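Local coordinates for protein ubiquitin-like-specific protease 2 (Saccharomyces cerevisiae, PDB 5LNB) that acts as a cysteine protease that removes SUMO from modified proteins, the present chain holding its C48-family catalytic domain, at residues A[55-60]-A[266-271]; A[224-229]-A[235-240]. All blocks are in the same frame, centred on the assembly; numbering follows the deposited sequence.

Contact 1 of 2, residues A[55-60]-A[266-271]; sequences DFFTKF and KNLRHT
The ring of Phe57 lies flat beneath Leu268, whose CD2 methyl sits over the ring centre, 3.9 Å from the centroid and only 7° off the ring normal, a clean CH-pi contact. Leu268 CG stands anti to its own carbonyl carbon (chi1 -63°), and from there the CD2 branch reaches the ring while CB adds a second touch at Phe57 CE2. The opposite face of the same ring carries Phe56 CD2, so the phenyl is sandwiched between a methyl and an aromatic neighbour. At its edge, in plane, comes Thr271 CG2, 4.0 Å from Phe57 CE1; the same methyl approaches Phe60 CE2 obliquely at 4.3 Å. The helix segments cross at 80° with their axes 12.5 Å apart, a wide separation bridged by Phe57 and Phe60 from one helix and Leu268 and Thr271 from the other. This is apolar helix packing in the Ulp1-type protease domain, where helix 51-67 meets helix 264-285 and Ile220 of helix 215-228 touches both Phe57 and Leu268. Replacing Phe57 by an alanine is likely to open a gap between the helices and leave Leu268 CD2 without its aromatic face. Further along helix 264-285, Leu272 packs on Phe56 and Phe57, and Leu275 on Phe56 and Phe60.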
ATOM      1  N   ASP A  55      -6.797  -2.334  -2.002  1.00 16.96           N
ATOM      2  CA  ASP A  55      -5.850  -3.370  -2.427  1.00 17.08           C
ATOM      3  C   ASP A  55      -5.720  -3.408  -3.947  1.00 22.80           C
ATOM      4  O   ASP A  55      -4.628  -3.646  -4.470  1.00 24.84           O
ATOM      5  CB  ASP A  55      -6.239  -4.747  -1.864  1.00 18.15           C
ATOM      6  CG  ASP A  55      -6.039  -4.842  -0.345  1.00 27.04           C
ATOM      7  OD1 ASP A  55      -5.078  -4.253   0.164  1.00 24.32           O
ATOM      8  OD2 ASP A  55      -6.847  -5.486   0.352  1.00 29.67           O
ATOM      9  N   PHE A  56      -6.808  -3.148  -4.679  1.00 21.56           N
ATOM     10  CA  PHE A  56      -6.689  -3.092  -6.129  1.00 18.11           C
ATOM     11  C   PHE A  56      -5.726  -1.995  -6.563  1.00 21.48           C
ATOM     12  O   PHE A  56      -4.840  -2.221  -7.395  1.00 22.59           O
ATOM     13  CB  PHE A  56      -8.044  -2.870  -6.790  1.00 21.54           C
ATOM     14  CG  PHE A  56      -7.932  -2.631  -8.266  1.00 24.40           C
ATOM     15  CD1 PHE A  56      -7.685  -3.682  -9.128  1.00 23.73           C
ATOM     16  CD2 PHE A  56      -8.025  -1.353  -8.789  1.00 23.32           C
ATOM     17  CE1 PHE A  56      -7.571  -3.469 -10.491  1.00 24.81           C
ATOM     18  CE2 PHE A  56      -7.902  -1.139 -10.150  1.00 20.89           C
ATOM     19  CZ  PHE A  56      -7.674  -2.201 -10.998  1.00 21.98           C
ATOM     20  N   PHE A  57      -5.883  -0.791  -6.013  1.00 21.19           N
ATOM     21  CA  PHE A  57      -5.102   0.333  -6.513  1.00 19.52           C
ATOM     22  C   PHE A  57      -3.654   0.317  -6.039  1.00 23.14           C
ATOM     23  O   PHE A  57      -2.768   0.753  -6.781  1.00 22.39           O
ATOM     24  CB  PHE A  57      -5.771   1.641  -6.123  1.00 16.89           C
ATOM     25  CG  PHE A  57      -6.746   2.126  -7.139  1.00 22.48           C
ATOM     26  CD1 PHE A  57      -6.321   2.427  -8.428  1.00 22.48           C
ATOM     27  CD2 PHE A  57      -8.084   2.291  -6.819  1.00 18.40           C
ATOM     28  CE1 PHE A  57      -7.221   2.887  -9.392  1.00 20.11           C
ATOM     29  CE2 PHE A  57      -8.986   2.764  -7.776  1.00 22.66           C
ATOM     30  CZ  PHE A  57      -8.550   3.062  -9.058  1.00 20.51           C
ATOM     31  N   THR A  58      -3.371  -0.164  -4.828  1.00 15.70           N
ATOM     32  CA  THR A  58      -1.968  -0.310  -4.458  1.00 22.57           C
ATOM     33  C   THR A  58      -1.278  -1.275  -5.412  1.00 23.36           C
ATOM     34  O   THR A  58      -0.184  -0.995  -5.915  1.00 22.43           O
ATOM     35  CB  THR A  58      -1.828  -0.787  -3.007  1.00 21.33           C
ATOM     36  OG1 THR A  58      -2.421  -2.084  -2.862  1.00 22.16           O
ATOM     37  CG2 THR A  58      -2.502   0.191  -2.049  1.00 19.10           C
ATOM     38  N   LYS A  59      -1.931  -2.399  -5.706  1.00 20.56           N
ATOM     39  CA  LYS A  59      -1.442  -3.310  -6.731  1.00 17.65           C
ATOM     40  C   LYS A  59      -1.332  -2.607  -8.078  1.00 20.71           C
ATOM     41  O   LYS A  59      -0.313  -2.717  -8.771  1.00 22.68           O
ATOM     42  CB  LYS A  59      -2.373  -4.513  -6.823  1.00 25.45           C
ATOM     43  CG  LYS A  59      -1.977  -5.541  -7.853  1.00 33.58           C
ATOM     44  CD  LYS A  59      -0.793  -6.346  -7.378  1.00 37.69           C
ATOM     45  CE  LYS A  59      -0.622  -7.630  -8.210  1.00 41.25           C
ATOM     46  NZ  LYS A  59       0.759  -8.178  -8.100  1.00 39.70           N
ATOM     47  N   PHE A  60      -2.375  -1.869  -8.460  1.00 22.98           N
ATOM     48  CA  PHE A  60      -2.398  -1.221  -9.766  1.00 22.49           C
ATOM     49  C   PHE A  60      -1.200  -0.286  -9.950  1.00 22.32           C
ATOM     50  O   PHE A  60      -0.486  -0.361 -10.959  1.00 21.66           O
ATOM     51  CB  PHE A  60      -3.723  -0.475  -9.936  1.00 20.04           C
ATOM     52  CG  PHE A  60      -3.889   0.158 -11.284  1.00 23.79           C
ATOM     53  CD1 PHE A  60      -4.328  -0.591 -12.368  1.00 22.39           C
ATOM     54  CD2 PHE A  60      -3.599   1.499 -11.471  1.00 21.07           C
ATOM     55  CE1 PHE A  60      -4.482  -0.011 -13.611  1.00 26.76           C
ATOM     56  CE2 PHE A  60      -3.750   2.084 -12.717  1.00 24.66           C
ATOM     57  CZ  PHE A  60      -4.196   1.328 -13.790  1.00 24.38           C
ATOM     58  N   LYS A 266     -12.334  11.478  -7.401  1.00 34.29           N
ATOM     59  CA  LYS A 266     -12.971  11.465  -8.711  1.00 35.71           C
ATOM     60  C   LYS A 266     -12.056  10.835  -9.753  1.00 33.68           C
ATOM     61  O   LYS A 266     -12.520  10.099 -10.633  1.00 33.74           O
ATOM     62  CB  LYS A 266     -13.371  12.886  -9.115  1.00 38.55           C
ATOM     63  CG  LYS A 266     -13.738  13.019 -10.576  1.00 42.25           C
ATOM     64  CD  LYS A 266     -14.208  14.415 -10.932  1.00 50.20           C
ATOM     65  CE  LYS A 266     -15.065  14.384 -12.207  1.00 62.49           C
ATOM     66  NZ  LYS A 266     -15.892  15.624 -12.390  1.00 68.64           N
ATOM     67  N   ASN A 267     -10.748  11.088  -9.655  1.00 31.94           N
ATOM     68  CA  ASN A 267      -9.840  10.550 -10.661  1.00 32.02           C
ATOM     69  C   ASN A 267      -9.713   9.037 -10.530  1.00 32.31           C
ATOM     70  O   ASN A 267      -9.613   8.327 -11.541  1.00 33.10           O
ATOM     71  CB  ASN A 267      -8.486  11.248 -10.573  1.00 34.50           C
ATOM     72  CG  ASN A 267      -8.543  12.679 -11.107  1.00 54.18           C
ATOM     73  OD1 ASN A 267      -9.081  12.925 -12.186  1.00 57.36           O
ATOM     74  ND2 ASN A 267      -8.012  13.630 -10.338  1.00 61.39           N
ATOM     75  N   LEU A 268      -9.754   8.521  -9.298  1.00 24.88           N
ATOM     76  CA  LEU A 268      -9.790   7.074  -9.111  1.00 24.67           C
ATOM     77  C   LEU A 268     -11.050   6.470  -9.727  1.00 24.42           C
ATOM     78  O   LEU A 268     -10.991   5.401 -10.344  1.00 24.00           O
ATOM     79  CB  LEU A 268      -9.687   6.730  -7.625  1.00 24.09           C
ATOM     80  CG  LEU A 268      -8.400   7.123  -6.882  1.00 21.04           C
ATOM     81  CD1 LEU A 268      -8.584   6.866  -5.400  1.00 20.62           C
ATOM     82  CD2 LEU A 268      -7.172   6.355  -7.413  1.00 19.87           C
ATOM     83  N   ARG A 269     -12.198   7.147  -9.589  1.00 27.53           N
ATOM     84  CA  ARG A 269     -13.427   6.657 -10.214  1.00 27.45           C
ATOM     85  C   ARG A 269     -13.286   6.621 -11.725  1.00 29.36           C
ATOM     86  O   ARG A 269     -13.654   5.635 -12.372  1.00 32.52           O
ATOM     87  CB  ARG A 269     -14.626   7.524  -9.840  1.00 32.90           C
ATOM     88  CG  ARG A 269     -15.127   7.380  -8.437  1.00 39.72           C
ATOM     89  CD  ARG A 269     -16.602   7.790  -8.361  1.00 43.70           C
ATOM     90  NE  ARG A 269     -16.942   8.934  -9.210  1.00 44.73           N
ATOM     91  CZ  ARG A 269     -16.871  10.209  -8.831  1.00 45.46           C
ATOM     92  NH1 ARG A 269     -16.450  10.518  -7.616  1.00 40.99           N
ATOM     93  NH2 ARG A 269     -17.216  11.176  -9.672  1.00 46.45           N
ATOM     94  N   HIS A 270     -12.756   7.699 -12.307  1.00 30.16           N
ATOM     95  CA  HIS A 270     -12.546   7.732 -13.749  1.00 30.60           C
ATOM     96  C   HIS A 270     -11.628   6.603 -14.202  1.00 29.08           C
ATOM     97  O   HIS A 270     -11.844   6.012 -15.264  1.00 32.09           O
ATOM     98  CB  HIS A 270     -11.981   9.089 -14.173  1.00 38.75           C
ATOM     99  CG  HIS A 270     -11.950   9.288 -15.659  1.00 58.83           C
ATOM    100  ND1 HIS A 270     -10.777   9.352 -16.382  1.00 61.95           N
ATOM    101  CD2 HIS A 270     -12.953   9.422 -16.561  1.00 64.10           C
ATOM    102  CE1 HIS A 270     -11.058   9.526 -17.662  1.00 63.99           C
ATOM    103  NE2 HIS A 270     -12.372   9.572 -17.797  1.00 64.79           N
ATOM    104  N   THR A 271     -10.592   6.295 -13.420  1.00 28.33           N
ATOM    105  CA  THR A 271      -9.690   5.214 -13.804  1.00 28.17           C
ATOM    106  C   THR A 271     -10.417   3.873 -13.812  1.00 30.83           C
ATOM    107  O   THR A 271     -10.349   3.122 -14.793  1.00 29.60           O
ATOM    108  CB  THR A 271      -8.488   5.158 -12.862  1.00 30.99           C
ATOM    109  OG1 THR A 271      -7.734   6.374 -12.964  1.00 32.31           O
ATOM    110  CG2 THR A 271      -7.600   3.968 -13.211  1.00 23.02           C
TER

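Contact 2 of 2, residues A[224-229]-A[235-240]; sequences RKFFEN and DVWKNS
Phe226 and Trp237 meet across two consecutive helices, 215-228 and 230-238, whose backbones stay well apart here, the nearest CA atoms being those of Phe226 and Val236 at 10.3 Å. The gap is spanned by the two aromatic side chains: Phe226 CD2 comes to 3.6 Å from Trp237 CZ3, and Phe226 CE2 lies 3.8 Å from that same indole carbon. The rings are inclined at 27° but slid apart, with 5.8 Å between the phenyl and six-ring centroids, so they meet obliquely with little overlap. With CG anti to the backbone N (chi1 180°), the end of the Phe226 side chain comes near the indole. Phe226 CD1 stands over the centre of the Phe227 ring. Trp237 is flanked further by Phe164 and Phe256, while Tyr112 meets Phe226 edge-to-face. One residue past the tryptophan the helix ends, and Trp237 O accepts hydrogen bonds from Ser240 OG, 2.8 Å away in the carbonyl plane, and from Ser240 N. Glu228 joins Arg224, at long range, and Lys225, through a weak bond, in a salt-bridge network. Asn229 N-caps the second helix through its side chain, and the aromatic pair belongs to a buried cluster beside strands 112-119 and 159-164 of the protease domain's mixed sheet.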
ATOM      1  N   ARG A 224       1.302   5.519  -4.484  1.00 18.82           N
ATOM      2  CA  ARG A 224       1.513   5.826  -5.891  1.00 18.70           C
ATOM      3  C   ARG A 224       2.682   6.779  -6.078  1.00 22.69           C
ATOM      4  O   ARG A 224       3.541   6.564  -6.939  1.00 27.40           O
ATOM      5  CB  ARG A 224       0.245   6.425  -6.493  1.00 20.27           C
ATOM      6  CG  ARG A 224       0.434   6.865  -7.933  1.00 21.52           C
ATOM      7  CD  ARG A 224      -0.828   7.478  -8.509  1.00 21.36           C
ATOM      8  NE  ARG A 224      -0.626   7.862  -9.898  1.00 29.80           N
ATOM      9  CZ  ARG A 224      -1.498   8.568 -10.613  1.00 37.24           C
ATOM     10  NH1 ARG A 224      -2.633   8.982 -10.063  1.00 41.66           N
ATOM     11  NH2 ARG A 224      -1.231   8.867 -11.877  1.00 34.27           N
ATOM     12  N   LYS A 225       2.727   7.852  -5.281  1.00 19.34           N
ATOM     13  CA  LYS A 225       3.822   8.809  -5.409  1.00 22.48           C
ATOM     14  C   LYS A 225       5.159   8.153  -5.083  1.00 22.37           C
ATOM     15  O   LYS A 225       6.151   8.361  -5.787  1.00 24.99           O
ATOM     16  CB  LYS A 225       3.580  10.016  -4.505  1.00 19.27           C
ATOM     17  CG  LYS A 225       4.724  11.022  -4.488  1.00 23.51           C
ATOM     18  CD  LYS A 225       4.965  11.644  -5.854  1.00 21.81           C
ATOM     19  CE  LYS A 225       3.687  12.274  -6.404  1.00 21.82           C
ATOM     20  NZ  LYS A 225       3.949  13.137  -7.598  1.00 27.61           N
ATOM     21  N   PHE A 226       5.204   7.358  -4.013  1.00 18.58           N
ATOM     22  CA  PHE A 226       6.453   6.697  -3.641  1.00 18.83           C
ATOM     23  C   PHE A 226       7.035   5.915  -4.817  1.00 23.40           C
ATOM     24  O   PHE A 226       8.237   5.994  -5.095  1.00 26.20           O
ATOM     25  CB  PHE A 226       6.218   5.776  -2.438  1.00 17.70           C
ATOM     26  CG  PHE A 226       7.451   5.041  -1.980  1.00 19.57           C
ATOM     27  CD1 PHE A 226       7.829   3.841  -2.588  1.00 19.56           C
ATOM     28  CD2 PHE A 226       8.228   5.537  -0.936  1.00 18.32           C
ATOM     29  CE1 PHE A 226       8.968   3.155  -2.168  1.00 18.46           C
ATOM     30  CE2 PHE A 226       9.369   4.859  -0.508  1.00 25.73           C
ATOM     31  CZ  PHE A 226       9.744   3.662  -1.124  1.00 23.74           C
ATOM     32  N   PHE A 227       6.193   5.177  -5.542  1.00 20.00           N
ATOM     33  CA  PHE A 227       6.682   4.291  -6.592  1.00 20.23           C
ATOM     34  C   PHE A 227       6.801   4.958  -7.956  1.00 23.72           C
ATOM     35  O   PHE A 227       7.233   4.308  -8.909  1.00 28.39           O
ATOM     36  CB  PHE A 227       5.806   3.052  -6.674  1.00 19.50           C
ATOM     37  CG  PHE A 227       6.101   2.066  -5.591  1.00 20.87           C
ATOM     38  CD1 PHE A 227       7.188   1.212  -5.697  1.00 19.12           C
ATOM     39  CD2 PHE A 227       5.322   2.020  -4.446  1.00 20.19           C
ATOM     40  CE1 PHE A 227       7.479   0.316  -4.688  1.00 18.81           C
ATOM     41  CE2 PHE A 227       5.604   1.126  -3.441  1.00 19.02           C
ATOM     42  CZ  PHE A 227       6.688   0.275  -3.554  1.00 18.87           C
ATOM     43  N   GLU A 228       6.476   6.241  -8.072  1.00 22.07           N
ATOM     44  CA  GLU A 228       6.975   6.973  -9.226  1.00 35.68           C
ATOM     45  C   GLU A 228       8.472   7.260  -9.106  1.00 39.66           C
ATOM     46  O   GLU A 228       9.135   7.442 -10.132  1.00 45.76           O
ATOM     47  CB  GLU A 228       6.171   8.261  -9.416  1.00 31.99           C
ATOM     48  CG  GLU A 228       4.700   7.966  -9.677  1.00 35.86           C
ATOM     49  CD  GLU A 228       3.821   9.210  -9.787  1.00 46.34           C
ATOM     50  OE1 GLU A 228       4.182  10.275  -9.224  1.00 45.34           O
ATOM     51  OE2 GLU A 228       2.756   9.106 -10.445  1.00 53.77           O
ATOM     52  N   ASN A 229       9.027   7.281  -7.879  1.00 29.24           N
ATOM     53  CA  ASN A 229      10.466   7.449  -7.668  1.00 25.18           C
ATOM     54  C   ASN A 229      10.811   7.144  -6.212  1.00 27.56           C
ATOM     55  O   ASN A 229      10.830   8.049  -5.365  1.00 24.90           O
ATOM     56  CB  ASN A 229      10.921   8.861  -8.043  1.00 24.65           C
ATOM     57  CG  ASN A 229      12.440   9.006  -8.039  1.00 31.38           C
ATOM     58  OD1 ASN A 229      13.140   8.303  -7.310  1.00 33.07           O
ATOM     59  ND2 ASN A 229      12.951   9.929  -8.845  1.00 28.20           N
ATOM     60  N   ASP A 235      14.513  10.049   0.046  1.00 21.60           N
ATOM     61  CA  ASP A 235      15.369  11.184   0.376  1.00 23.67           C
ATOM     62  C   ASP A 235      14.550  12.366   0.886  1.00 27.69           C
ATOM     63  O   ASP A 235      14.960  13.048   1.830  1.00 30.81           O
ATOM     64  CB  ASP A 235      16.216  11.576  -0.835  1.00 28.44           C
ATOM     65  CG  ASP A 235      17.453  10.703  -0.986  1.00 41.12           C
ATOM     66  OD1 ASP A 235      18.009  10.290   0.054  1.00 47.00           O
ATOM     67  OD2 ASP A 235      17.867  10.418  -2.137  1.00 43.80           O
ATOM     68  N   VAL A 236      13.385  12.615   0.285  1.00 27.77           N
ATOM     69  CA  VAL A 236      12.520  13.695   0.759  1.00 25.20           C
ATOM     70  C   VAL A 236      12.158  13.480   2.222  1.00 26.39           C
ATOM     71  O   VAL A 236      12.295  14.383   3.054  1.00 27.40           O
ATOM     72  CB  VAL A 236      11.261  13.806  -0.122  1.00 23.07           C
ATOM     73  CG1 VAL A 236      10.289  14.836   0.469  1.00 19.99           C
ATOM     74  CG2 VAL A 236      11.650  14.201  -1.534  1.00 24.46           C
ATOM     75  N   TRP A 237      11.665  12.285   2.552  1.00 19.73           N
ATOM     76  CA  TRP A 237      11.344  11.966   3.938  1.00 21.54           C
ATOM     77  C   TRP A 237      12.573  12.058   4.835  1.00 25.56           C
ATOM     78  O   TRP A 237      12.504  12.625   5.929  1.00 28.12           O
ATOM     79  CB  TRP A 237      10.739  10.566   4.025  1.00 20.09           C
ATOM     80  CG  TRP A 237       9.347  10.492   3.522  1.00 25.73           C
ATOM     81  CD1 TRP A 237       8.443  11.522   3.440  1.00 23.82           C
ATOM     82  CD2 TRP A 237       8.674   9.327   3.031  1.00 26.05           C
ATOM     83  NE1 TRP A 237       7.256  11.062   2.927  1.00 20.51           N
ATOM     84  CE2 TRP A 237       7.373   9.721   2.665  1.00 22.58           C
ATOM     85  CE3 TRP A 237       9.047   7.984   2.869  1.00 24.57           C
ATOM     86  CZ2 TRP A 237       6.442   8.823   2.153  1.00 19.82           C
ATOM     87  CZ3 TRP A 237       8.128   7.099   2.360  1.00 18.79           C
ATOM     88  CH2 TRP A 237       6.837   7.519   2.007  1.00 20.22           C
ATOM     89  N   LYS A 238      13.706  11.501   4.388  1.00 23.31           N
ATOM     90  CA  LYS A 238      14.906  11.473   5.222  1.00 23.28           C
ATOM     91  C   LYS A 238      15.297  12.866   5.687  1.00 25.86           C
ATOM     92  O   LYS A 238      15.731  13.047   6.829  1.00 31.48           O
ATOM     93  CB  LYS A 238      16.073  10.840   4.465  1.00 29.98           C
ATOM     94  CG  LYS A 238      16.643   9.611   5.143  1.00 42.59           C
ATOM     95  CD  LYS A 238      17.432   8.734   4.162  1.00 51.76           C
ATOM     96  CE  LYS A 238      17.300   7.239   4.504  1.00 50.31           C
ATOM     97  NZ  LYS A 238      18.089   6.372   3.578  1.00 47.40           N
ATOM     98  N   ASN A 239      15.177  13.861   4.813  1.00 22.92           N
ATOM     99  CA  ASN A 239      15.621  15.204   5.135  1.00 24.01           C
ATOM    100  C   ASN A 239      14.474  16.095   5.598  1.00 26.56           C
ATOM    101  O   ASN A 239      14.582  17.320   5.527  1.00 30.45           O
ATOM    102  CB  ASN A 239      16.354  15.814   3.939  1.00 23.79           C
ATOM    103  CG  ASN A 239      17.663  15.106   3.649  1.00 30.11           C
ATOM    104  OD1 ASN A 239      17.816  14.436   2.628  1.00 33.88           O
ATOM    105  ND2 ASN A 239      18.605  15.233   4.560  1.00 33.57           N
ATOM    106  N   SER A 240      13.390  15.504   6.098  1.00 24.37           N
ATOM    107  CA  SER A 240      12.231  16.301   6.491  1.00 27.31           C
ATOM    108  C   SER A 240      12.452  17.063   7.790  1.00 26.73           C
ATOM    109  O   SER A 240      11.575  17.829   8.192  1.00 31.62           O
ATOM    110  CB  SER A 240      10.993  15.406   6.611  1.00 27.21           C
ATOM    111  OG  SER A 240      11.192  14.410   7.600  1.00 34.35           O
TER

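Overall arrangement
Helix 215-228 connects the two sites: its C-terminal end supplies one side of contact 2, while an earlier turn packs against contact 1. The centres are 20 Å apart and the nearest atoms about 6 Å, without touching. Contact 1 joins helices far apart in sequence and is partly buried, resting on methyl groups against phenyl rings; contact 2 joins neighbouring helices through one buried aromatic pair and covers less area, 75 against 187 Å². Neither has a hydrogen bond across it. Charged groups lie around both: Lys59 pairs with Asp29 and Glu63 beside contact 1, and beside contact 2 Lys225 also pairs with Asp257.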